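Local coordinates for lactate utilization protein C (PDB 2G40) that may take part in L-lactate utilization as a homodimer of the LutC/YkgG family, at residues H58-R63 / G140-D145; A125-T130 / P159-C164; V134-T139 / Q173-G178; L144-D149 / P191-S196. One frame throughout, in Å; residues are numbered along the deposited sequence.

Contact 1 (H58-R63 / G140-D145)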
# COMPACT_ATOMS: atom_id res chain seq x y z
N HIS A 58 14.69 0.18 -20.54
CA HIS A 58 15.95 0.71 -20.03
C HIS A 58 15.72 1.73 -18.93
O HIS A 58 16.39 1.72 -17.92
CB HIS A 58 16.76 1.33 -21.15
CG HIS A 58 17.31 0.32 -22.11
ND1 HIS A 58 17.84 0.67 -23.33
CD2 HIS A 58 17.44 -1.02 -22.02
CE1 HIS A 58 18.25 -0.42 -23.96
NE2 HIS A 58 18.05 -1.45 -23.17
N GLN A 59 14.73 2.58 -19.11
CA GLN A 59 14.36 3.53 -18.06
C GLN A 59 13.89 2.87 -16.76
O GLN A 59 14.29 3.28 -15.67
CB GLN A 59 13.28 4.47 -18.60
CG GLN A 59 12.81 5.50 -17.60
CD GLN A 59 11.85 6.44 -18.23
OE1 GLN A 59 10.71 6.07 -18.54
NE2 GLN A 59 12.28 7.65 -18.42
N PHE A 60 13.04 1.85 -16.88
CA PHE A 60 12.52 1.13 -15.74
C PHE A 60 13.69 0.52 -14.99
O PHE A 60 13.81 0.69 -13.77
CB PHE A 60 11.55 0.04 -16.20
CG PHE A 60 10.93 -0.77 -15.09
CD1 PHE A 60 10.20 -0.16 -14.08
CD2 PHE A 60 11.04 -2.16 -15.09
CE1 PHE A 60 9.59 -0.91 -13.07
CE2 PHE A 60 10.47 -2.92 -14.10
CZ PHE A 60 9.72 -2.29 -13.07
N GLU A 61 14.56 -0.16 -15.73
CA GLU A 61 15.77 -0.75 -15.15
C GLU A 61 16.57 0.29 -14.36
O GLU A 61 16.93 0.05 -13.21
CB GLU A 61 16.66 -1.36 -16.24
CG GLU A 61 18.00 -1.92 -15.71
CD GLU A 61 18.80 -2.66 -16.78
OE1 GLU A 61 18.54 -2.47 -17.97
OE2 GLU A 61 19.70 -3.44 -16.42
N ASP A 62 16.84 1.44 -14.98
CA ASP A 62 17.64 2.49 -14.34
C ASP A 62 16.99 2.93 -13.03
O ASP A 62 17.66 3.15 -12.05
CB ASP A 62 17.76 3.72 -15.23
CG ASP A 62 18.57 3.47 -16.48
OD1 ASP A 62 19.21 2.41 -16.58
OD2 ASP A 62 18.59 4.35 -17.37
N ARG A 63 15.67 3.09 -13.06
CA ARG A 63 14.98 3.61 -11.88
C ARG A 63 14.94 2.56 -10.77
O ARG A 63 15.04 2.91 -9.59
CB ARG A 63 13.56 4.08 -12.23
CG ARG A 63 13.48 5.32 -13.12
CD ARG A 63 14.03 6.58 -12.46
NE ARG A 63 15.47 6.70 -12.69
CZ ARG A 63 16.03 7.05 -13.85
NH1 ARG A 63 15.27 7.33 -14.91
NH2 ARG A 63 17.35 7.11 -13.95
N GLY A 140 10.04 4.19 -11.78
CA GLY A 140 10.48 2.90 -11.26
C GLY A 140 9.49 2.39 -10.25
O GLY A 140 9.87 1.92 -9.16
N THR A 141 8.21 2.52 -10.57
CA THR A 141 7.13 2.12 -9.66
C THR A 141 6.56 0.79 -10.01
O THR A 141 6.30 0.51 -11.18
CB THR A 141 5.95 3.12 -9.72
OG1 THR A 141 6.41 4.41 -9.31
CG2 THR A 141 4.78 2.69 -8.82
N ILE A 142 6.32 -0.02 -8.99
CA ILE A 142 5.60 -1.23 -9.18
C ILE A 142 4.33 -1.07 -8.36
O ILE A 142 4.36 -0.74 -7.16
CB ILE A 142 6.40 -2.45 -8.76
CG1 ILE A 142 7.61 -2.65 -9.70
CG2 ILE A 142 5.51 -3.67 -8.80
CD1 ILE A 142 8.65 -3.59 -9.16
N ILE A 143 3.20 -1.29 -9.01
CA ILE A 143 1.92 -1.27 -8.33
C ILE A 143 1.39 -2.69 -8.17
O ILE A 143 1.29 -3.45 -9.13
CB ILE A 143 0.87 -0.46 -9.09
CG1 ILE A 143 1.35 0.98 -9.30
CG2 ILE A 143 -0.49 -0.51 -8.31
CD1 ILE A 143 0.47 1.82 -10.25
N LEU A 144 1.05 -3.01 -6.93
CA LEU A 144 0.34 -4.21 -6.59
C LEU A 144 -1.10 -3.88 -6.33
O LEU A 144 -1.41 -2.92 -5.61
CB LEU A 144 0.91 -4.81 -5.31
CG LEU A 144 2.41 -5.04 -5.21
CD1 LEU A 144 2.65 -5.90 -3.97
CD2 LEU A 144 3.03 -5.69 -6.44
N ASP A 145 -1.98 -4.74 -6.83
CA ASP A 145 -3.40 -4.67 -6.52
C ASP A 145 -3.91 -5.90 -5.77
O ASP A 145 -5.10 -6.05 -5.57
CB ASP A 145 -4.26 -4.36 -7.77
CG ASP A 145 -4.28 -5.50 -8.79
OD1 ASP A 145 -3.60 -6.52 -8.59
OD2 ASP A 145 -4.97 -5.33 -9.81

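Contact 2 (A125-T130 / P159-C164)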
# COMPACT_ATOMS: atom_id res chain seq x y z
N ALA A 125 10.01 -16.14 7.07
CA ALA A 125 10.14 -16.51 5.68
C ALA A 125 11.36 -15.79 5.11
O ALA A 125 11.71 -14.70 5.57
CB ALA A 125 8.87 -16.11 4.91
N ASP A 126 12.01 -16.39 4.12
CA ASP A 126 13.19 -15.77 3.52
C ASP A 126 12.80 -14.74 2.48
O ASP A 126 13.48 -13.73 2.31
CB ASP A 126 14.10 -16.84 2.89
CG ASP A 126 14.76 -17.73 3.92
OD1 ASP A 126 15.13 -17.23 5.00
OD2 ASP A 126 14.94 -18.95 3.64
N ALA A 127 11.68 -14.98 1.80
CA ALA A 127 11.28 -14.14 0.70
C ALA A 127 9.78 -14.32 0.44
O ALA A 127 9.16 -15.27 0.90
CB ALA A 127 12.07 -14.51 -0.57
N VAL A 128 9.24 -13.37 -0.30
CA VAL A 128 7.92 -13.48 -0.88
C VAL A 128 8.09 -13.28 -2.38
O VAL A 128 8.87 -12.44 -2.83
CB VAL A 128 6.95 -12.44 -0.28
CG1 VAL A 128 7.45 -10.97 -0.47
CG2 VAL A 128 5.55 -12.64 -0.85
N LEU A 129 7.31 -14.04 -3.13
CA LEU A 129 7.34 -14.02 -4.58
C LEU A 129 6.00 -13.51 -5.05
O LEU A 129 4.97 -14.04 -4.64
CB LEU A 129 7.58 -15.43 -5.12
CG LEU A 129 7.41 -15.61 -6.63
CD1 LEU A 129 8.47 -14.82 -7.37
CD2 LEU A 129 7.45 -17.05 -7.03
N THR A 130 5.99 -12.45 -5.85
CA THR A 130 4.73 -11.92 -6.37
C THR A 130 4.84 -11.50 -7.81
O THR A 130 5.92 -11.23 -8.33
CB THR A 130 4.19 -10.66 -5.60
OG1 THR A 130 4.93 -9.49 -6.01
CG2 THR A 130 4.27 -10.83 -4.11
N PRO A 159 7.65 -9.83 5.09
CA PRO A 159 8.92 -10.47 4.77
C PRO A 159 9.97 -9.45 4.30
O PRO A 159 9.62 -8.39 3.80
CB PRO A 159 8.55 -11.41 3.61
CG PRO A 159 7.08 -11.61 3.75
CD PRO A 159 6.58 -10.28 4.20
N ASP A 160 11.24 -9.78 4.46
CA ASP A 160 12.30 -8.80 4.24
C ASP A 160 12.86 -8.75 2.83
O ASP A 160 13.65 -7.87 2.52
CB ASP A 160 13.42 -9.08 5.21
CG ASP A 160 14.30 -7.86 5.46
OD1 ASP A 160 13.77 -6.74 5.58
OD2 ASP A 160 15.51 -8.06 5.58
N PHE A 161 12.47 -9.69 1.98
CA PHE A 161 12.98 -9.81 0.64
C PHE A 161 11.82 -10.11 -0.27
O PHE A 161 11.12 -11.09 -0.05
CB PHE A 161 14.01 -10.94 0.57
CG PHE A 161 14.57 -11.22 -0.82
CD1 PHE A 161 14.67 -10.25 -1.79
CD2 PHE A 161 15.05 -12.49 -1.10
CE1 PHE A 161 15.22 -10.54 -3.05
CE2 PHE A 161 15.61 -12.78 -2.34
CZ PHE A 161 15.70 -11.82 -3.30
N HIS A 162 11.57 -9.21 -1.23
CA HIS A 162 10.46 -9.31 -2.17
C HIS A 162 11.09 -9.59 -3.53
O HIS A 162 11.99 -8.87 -3.96
CB HIS A 162 9.70 -7.98 -2.17
CG HIS A 162 8.48 -7.93 -3.05
ND1 HIS A 162 7.81 -6.76 -3.29
CD2 HIS A 162 7.83 -8.90 -3.73
CE1 HIS A 162 6.78 -7.01 -4.09
NE2 HIS A 162 6.78 -8.30 -4.38
N ILE A 163 10.66 -10.68 -4.14
CA ILE A 163 10.94 -10.99 -5.52
C ILE A 163 9.67 -10.72 -6.31
O ILE A 163 8.65 -11.39 -6.12
CB ILE A 163 11.33 -12.45 -5.74
CG1 ILE A 163 12.57 -12.81 -4.89
CG2 ILE A 163 11.62 -12.69 -7.23
CD1 ILE A 163 12.92 -14.30 -4.88
N CYS A 164 9.74 -9.73 -7.19
CA CYS A 164 8.56 -9.27 -7.90
C CYS A 164 8.75 -9.48 -9.39
O CYS A 164 9.67 -8.93 -10.01
CB CYS A 164 8.33 -7.80 -7.59
SG CYS A 164 6.89 -7.17 -8.39
O HOH W 1 11.64 -12.04 6.25

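Contact 3 (V134-T139 / Q173-G178)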
# COMPACT_ATOMS: atom_id res chain seq x y z
N VAL A 134 0.92 -3.50 -12.52
CA VAL A 134 1.53 -2.66 -13.55
C VAL A 134 2.81 -2.07 -12.99
O VAL A 134 3.00 -2.00 -11.77
CB VAL A 134 0.57 -1.54 -14.03
CG1 VAL A 134 0.33 -0.51 -12.93
CG2 VAL A 134 1.08 -0.90 -15.34
N ALA A 135 3.73 -1.69 -13.88
CA ALA A 135 4.92 -0.98 -13.46
C ALA A 135 5.06 0.24 -14.33
O ALA A 135 4.64 0.25 -15.47
CB ALA A 135 6.16 -1.84 -13.60
N ILE A 136 5.66 1.27 -13.76
CA ILE A 136 5.83 2.55 -14.44
C ILE A 136 7.32 2.85 -14.56
O ILE A 136 8.05 2.93 -13.55
CB ILE A 136 5.12 3.67 -13.68
CG1 ILE A 136 3.63 3.37 -13.53
CG2 ILE A 136 5.33 4.99 -14.39
CD1 ILE A 136 3.04 4.04 -12.31
N SER A 137 7.76 3.02 -15.79
CA SER A 137 9.17 3.22 -16.05
C SER A 137 9.70 4.54 -15.52
O SER A 137 10.79 4.57 -14.96
CB SER A 137 9.48 3.07 -17.54
OG SER A 137 9.05 4.16 -18.32
N GLU A 138 8.94 5.62 -15.68
CA GLU A 138 9.46 6.96 -15.35
C GLU A 138 9.85 7.12 -13.89
O GLU A 138 10.81 7.82 -13.57
CB GLU A 138 8.50 8.08 -15.80
CG GLU A 138 7.18 8.18 -15.06
CD GLU A 138 6.36 9.41 -15.46
OE1 GLU A 138 6.95 10.37 -16.00
OE2 GLU A 138 5.13 9.42 -15.24
N THR A 139 9.12 6.44 -13.01
CA THR A 139 9.36 6.53 -11.57
C THR A 139 9.86 5.23 -10.97
O THR A 139 10.08 5.17 -9.78
CB THR A 139 8.09 7.01 -10.86
OG1 THR A 139 7.00 6.17 -11.20
CG2 THR A 139 7.78 8.42 -11.25
N GLN A 173 5.07 3.64 -19.57
CA GLN A 173 6.01 4.73 -19.40
C GLN A 173 5.63 5.66 -18.27
O GLN A 173 6.46 6.00 -17.42
CB GLN A 173 6.15 5.52 -20.69
CG GLN A 173 7.03 6.74 -20.53
CD GLN A 173 7.14 7.54 -21.78
OE1 GLN A 173 6.75 7.10 -22.87
NE2 GLN A 173 7.69 8.75 -21.65
N THR A 174 4.38 6.12 -18.27
CA THR A 174 3.98 7.23 -17.43
C THR A 174 3.07 6.80 -16.30
O THR A 174 2.36 5.80 -16.39
CB THR A 174 3.23 8.28 -18.27
OG1 THR A 174 2.05 7.68 -18.81
CG2 THR A 174 4.12 8.80 -19.41
N VAL A 175 3.08 7.59 -15.23
CA VAL A 175 2.17 7.41 -14.11
C VAL A 175 0.71 7.41 -14.58
O VAL A 175 -0.08 6.56 -14.16
CB VAL A 175 2.42 8.49 -13.03
CG1 VAL A 175 1.33 8.46 -11.98
CG2 VAL A 175 3.77 8.27 -12.36
N ARG A 176 0.37 8.33 -15.47
CA ARG A 176 -0.96 8.39 -16.08
C ARG A 176 -1.42 7.03 -16.63
O ARG A 176 -2.52 6.58 -16.35
CB ARG A 176 -0.99 9.44 -17.18
N GLU A 177 -0.55 6.38 -17.40
CA GLU A 177 -0.86 5.07 -17.98
C GLU A 177 -0.97 4.00 -16.89
O GLU A 177 -1.80 3.08 -16.98
CB GLU A 177 0.22 4.66 -18.96
CG GLU A 177 0.31 5.49 -20.20
CD GLU A 177 1.61 5.21 -20.93
OE1 GLU A 177 1.65 4.23 -21.70
OE2 GLU A 177 2.59 5.95 -20.67
N GLY A 178 -0.11 4.11 -15.89
CA GLY A 178 -0.09 3.16 -14.77
C GLY A 178 -1.42 3.17 -14.04
O GLY A 178 -1.97 2.13 -13.72

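Contact 4 (L144-D149 / P191-S196)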
# COMPACT_ATOMS: atom_id res chain seq x y z
N LEU A 144 1.05 -3.01 -6.93
CA LEU A 144 0.34 -4.21 -6.59
C LEU A 144 -1.10 -3.88 -6.33
O LEU A 144 -1.41 -2.92 -5.61
CB LEU A 144 0.91 -4.81 -5.31
CG LEU A 144 2.41 -5.04 -5.21
CD1 LEU A 144 2.65 -5.90 -3.97
CD2 LEU A 144 3.03 -5.69 -6.44
N ASP A 145 -1.98 -4.74 -6.83
CA ASP A 145 -3.40 -4.67 -6.52
C ASP A 145 -3.91 -5.90 -5.77
O ASP A 145 -5.10 -6.05 -5.57
CB ASP A 145 -4.26 -4.36 -7.77
CG ASP A 145 -4.28 -5.50 -8.79
OD1 ASP A 145 -3.60 -6.52 -8.59
OD2 ASP A 145 -4.97 -5.33 -9.81
N HIS A 146 -2.99 -6.77 -5.36
CA HIS A 146 -3.25 -7.81 -4.36
C HIS A 146 -4.25 -8.85 -4.82
O HIS A 146 -4.99 -9.40 -4.04
CB HIS A 146 -3.60 -7.11 -3.04
CG HIS A 146 -2.48 -6.24 -2.58
ND1 HIS A 146 -1.28 -6.76 -2.15
CD2 HIS A 146 -2.32 -4.89 -2.59
CE1 HIS A 146 -0.45 -5.77 -1.87
NE2 HIS A 146 -1.07 -4.63 -2.11
N ARG A 147 -4.23 -9.07 -6.13
CA ARG A 147 -4.91 -10.17 -6.75
C ARG A 147 -4.17 -11.46 -6.39
O ARG A 147 -3.22 -11.46 -5.58
CB ARG A 147 -5.02 -9.92 -8.24
CG ARG A 147 -6.06 -8.85 -8.56
CD ARG A 147 -5.97 -8.45 -10.00
NE ARG A 147 -6.79 -7.30 -10.34
CZ ARG A 147 -8.09 -7.33 -10.62
NH1 ARG A 147 -8.77 -8.47 -10.59
NH2 ARG A 147 -8.73 -6.20 -10.91
N ALA A 148 -4.62 -12.57 -6.94
CA ALA A 148 -4.21 -13.89 -6.43
C ALA A 148 -2.72 -14.14 -6.57
O ALA A 148 -2.15 -14.87 -5.76
CB ALA A 148 -5.00 -14.99 -7.14
N ASP A 149 -2.08 -13.55 -7.59
CA ASP A 149 -0.63 -13.72 -7.82
C ASP A 149 0.23 -12.76 -6.98
O ASP A 149 1.43 -12.74 -7.12
CB ASP A 149 -0.27 -13.60 -9.30
CG ASP A 149 -0.52 -12.19 -9.88
OD1 ASP A 149 -1.24 -11.39 -9.26
OD2 ASP A 149 -0.01 -11.90 -10.99
N PRO A 191 -7.27 -2.83 -2.85
CA PRO A 191 -6.20 -1.96 -2.39
C PRO A 191 -5.05 -1.92 -3.36
O PRO A 191 -4.78 -2.92 -4.05
CB PRO A 191 -5.75 -2.64 -1.10
CG PRO A 191 -6.10 -4.09 -1.31
CD PRO A 191 -7.36 -4.08 -2.07
N LEU A 192 -4.36 -0.79 -3.39
CA LEU A 192 -3.15 -0.69 -4.21
C LEU A 192 -1.99 -0.34 -3.34
O LEU A 192 -2.11 0.47 -2.41
CB LEU A 192 -3.26 0.39 -5.27
CG LEU A 192 -4.43 0.39 -6.25
CD1 LEU A 192 -4.21 1.54 -7.18
CD2 LEU A 192 -4.54 -0.89 -7.02
N THR A 193 -0.85 -0.93 -3.66
CA THR A 193 0.39 -0.62 -2.99
C THR A 193 1.36 -0.19 -4.09
O THR A 193 1.62 -0.95 -5.00
CB THR A 193 0.90 -1.85 -2.22
OG1 THR A 193 -0.11 -2.29 -1.30
CG2 THR A 193 2.17 -1.53 -1.53
N TRP A 194 1.84 1.04 -4.02
CA TRP A 194 2.77 1.55 -5.01
C TRP A 194 4.15 1.59 -4.39
O TRP A 194 4.37 2.33 -3.43
CB TRP A 194 2.44 2.97 -5.39
CG TRP A 194 1.17 3.19 -6.13
CD1 TRP A 194 -0.04 2.63 -5.89
CD2 TRP A 194 1.00 4.08 -7.23
NE1 TRP A 194 -0.96 3.11 -6.79
CE2 TRP A 194 -0.35 4.01 -7.62
CE3 TRP A 194 1.86 4.96 -7.91
CZ2 TRP A 194 -0.87 4.76 -8.67
CZ3 TRP A 194 1.36 5.69 -8.95
CH2 TRP A 194 -0.00 5.61 -9.32
N LEU A 195 5.07 0.84 -4.97
CA LEU A 195 6.44 0.73 -4.50
C LEU A 195 7.27 1.44 -5.54
O LEU A 195 7.20 1.08 -6.69
CB LEU A 195 6.83 -0.74 -4.42
CG LEU A 195 5.77 -1.64 -3.78
CD1 LEU A 195 6.00 -3.08 -4.11
CD2 LEU A 195 5.76 -1.41 -2.29
N SER A 196 8.04 2.46 -5.15
CA SER A 196 8.68 3.35 -6.13
C SER A 196 10.11 3.67 -5.79
O SER A 196 10.44 3.95 -4.63
CB SER A 196 7.93 4.68 -6.27
OG SER A 196 6.59 4.50 -6.68

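Contact 1 (H58-R63 / G140-D145)
Thr141 OG1 is held by two hydroxyls, hydrogen-bonding Ser196 OG and Thr139 OG1, on the side of the strand turned from helix 53-66. The contact itself is a helix laid across the start of a β-hairpin strand, next to a G1 beta bulge in which Gly140 and Thr141 both face Ile136. No hydrogen bond joins helix and strand here; the evidence is all van der Waals. Phe60 carries most of it. With CG anti to the backbone N (chi1 -179°), its ring is directed off the helix so that the rim runs along the strand: CD1 stands 4.2 Å from Gly140 CA, CE1 4.1 Å from Thr141 O, and CZ 4.0 Å from Ile142 CG1. Ile142 CG1 lies at the ring edge, close to the ring plane, and the two side chains cross at about a right angle. Val220 and Val222 of strand 217-223 also touch Phe60, and Val220 touches Ile142 as well, which places the pair between the hairpin and the larger parallel sheet. One helical turn on, Arg63 CB packs 3.4 Å from Gly140 CA. A β-carbon on Gly140 would point at the helix and come to about 2.6 Å from Arg63 CB, too close to fit, and the backbone there has positive phi (59°); both are consistent with a glycine at this position. Beyond CB the arginine turns off, bent at chi2 and chi3, and its NH2 makes a salt bridge with Asp66 OD2, while one guanidinium face has Asp62 CB 3.6 Å above it.

Contact 2 (A125-T130 / P159-C164)
Phe161 overlaps Ala127, its CD2 lying 3.6 Å from Ala127 CB, while Asp126 O sits at the ring edge near the ring plane. The two strands are neighbours in a six-stranded parallel sheet, consistent with the Rossmann-like clan to which the LUD domain belongs; their short axes run 4.7 Å apart at 20°. Val128 N donates to Phe161 O, Ile163 N to Val128 O (2.8 Å, 171° at the hydrogen) and Thr130 N to Ile163 O, the alternation expected of a parallel ladder. Leu129 and Ile163 share the face covered by helix 79-87, where Leu129 CD1 meets Ile163 CG2 at 3.8 Å. The other face bears Val128, Thr130, His162 and Cys164. There His162 CG lies opposite the backbone N (chi1 -177°), which carries NE2 across to the adjacent strand. NE2 donates to Thr130 OG1 at 2.7 Å, with the oxygen exactly in the ring plane, and Cys164 CB lies 3.5 Å above one ring face, offset toward the rim. A leucine in place of His162 would probably leave Thr130 OG1 without this N-H and take away the ring that Cys164 CB packs against. Toward the start of the strands a water molecule takes a hydrogen bond from Asp160 N and lies 2.7 Å from Ala125 O, bridging the loops. Nearby, the buried Phe161 N has no hydrogen-bond partner in the model.

Contact 3 (V134-T139 / Q173-G178)
Val175 N donates to Glu138 OE2 at 2.7 Å, nearly straight (168° at the hydrogen) and on the anti side of the carboxylate, 23° out of its plane. Glu138 has two deposited conformers, so this bond is established for one of them alone. A second bond runs from Glu138 N to Gln173 O, 3.1 Å, in the carbonyl plane. Together they join the turn after strand 134-136 to the N-terminus of helix 175-187, where Thr174 is the N-cap and forms a capping box with Glu177. Glu177 OE2 takes Thr174 OG1 on its anti lone pair at 2.6 Å and Thr174 N from above the carboxylate plane, while Glu177 N donates back to Thr174 OG1. Glu138 CG lies between the backbone N and the carbonyl carbon (chi1 68°), and the extended chain beyond it passes Gln173 O. Such a carboxylate would probably interact favourably with the helix dipole. Ser137 OG bonds Gln59 OE1 of helix 53-66, whereas Val175 packs outward on Val179 of the second subunit. Ile136 fills the space beneath the first turn, its CG2 3.4 Å from Gln173 O and its CG1 3.9 Å from Gly178 CA. Gly178, lacking a side chain, lets Ile136 come this near; a β-carbon there would lie about 2.5 Å from Ile136 CD1. Beside it, Val134 CG1 rests 3.6 Å from Gly178 O.

Contact 4 (L144-D149 / P191-S196)
The backbones run antiparallel where Leu144 meets Thr193, in a single hydrogen-bonded pair: Leu144 N reaches Thr193 O at 2.9 Å and Thr193 N reaches Leu144 O at 2.8 Å, both donors lying in the carbonyl plane. Just beyond, Asp145 CA makes a C-H...O contact with Pro191 O. His146 then takes left-handed helical backbone angles (phi 65°), and the chain leaves the sheet. Its side chain nevertheless turns back over the strand: NE2 of His146 and Thr193 OG1 are 2.7 Å apart in a nearly straight hydrogen bond (165°) whose donor may be either group. The imidazole meets Pro191 O along its edge, CD2 being 3.5 Å from that oxygen, and one face has Leu144 CB 3.7 Å above it, offset toward the rim. ND1 bonds Gly151 O, so both ring nitrogens are engaged, which probably fixes the flip of the ring. An alanine here is likely to leave Thr193 OG1 and Gly151 O each short of a partner and to uncover that side of Leu144. On the other side of the strand Asp145 CB packs on Leu192 CD2 at 3.6 Å, while Asp145 OD2 is shared by Arg147 NE, in a 2.7 Å salt bridge, and Ser185 OG. Leu192 and Trp194 pair in an antiparallel ladder with the second subunit, whose Trp194 stacks on Trp194 here. The arrangement is thus a hairpin strand joined to the strand that is outermost within this chain and pairs with its copy across the homodimer interface.

Overall arrangement
Contacts 1, 3 and 4 all reach the mixed sheet, ordered 171-172, 134-136, 141-144, 192-196; contact 2 lies in the six-stranded parallel sheet. Contacts 1 and 3 are closest, about 7 Å centre to centre, and helix 53-66 belongs to contact 1 and touches contact 3. Contact 4 lies about 13 Å from contact 1, centre to centre, and shares Leu144 and Asp145 with it, whereas the centres of contacts 2 and 3 are about 23 Å apart. Ile142 on Cys164 and Leu195 on His162 join the two sheets. Along the chain the segments interleave, strands 127-130, 134-136, 141-144 and 161-167 following in turn. The mixed sheet carries the strand that pairs across the dimer.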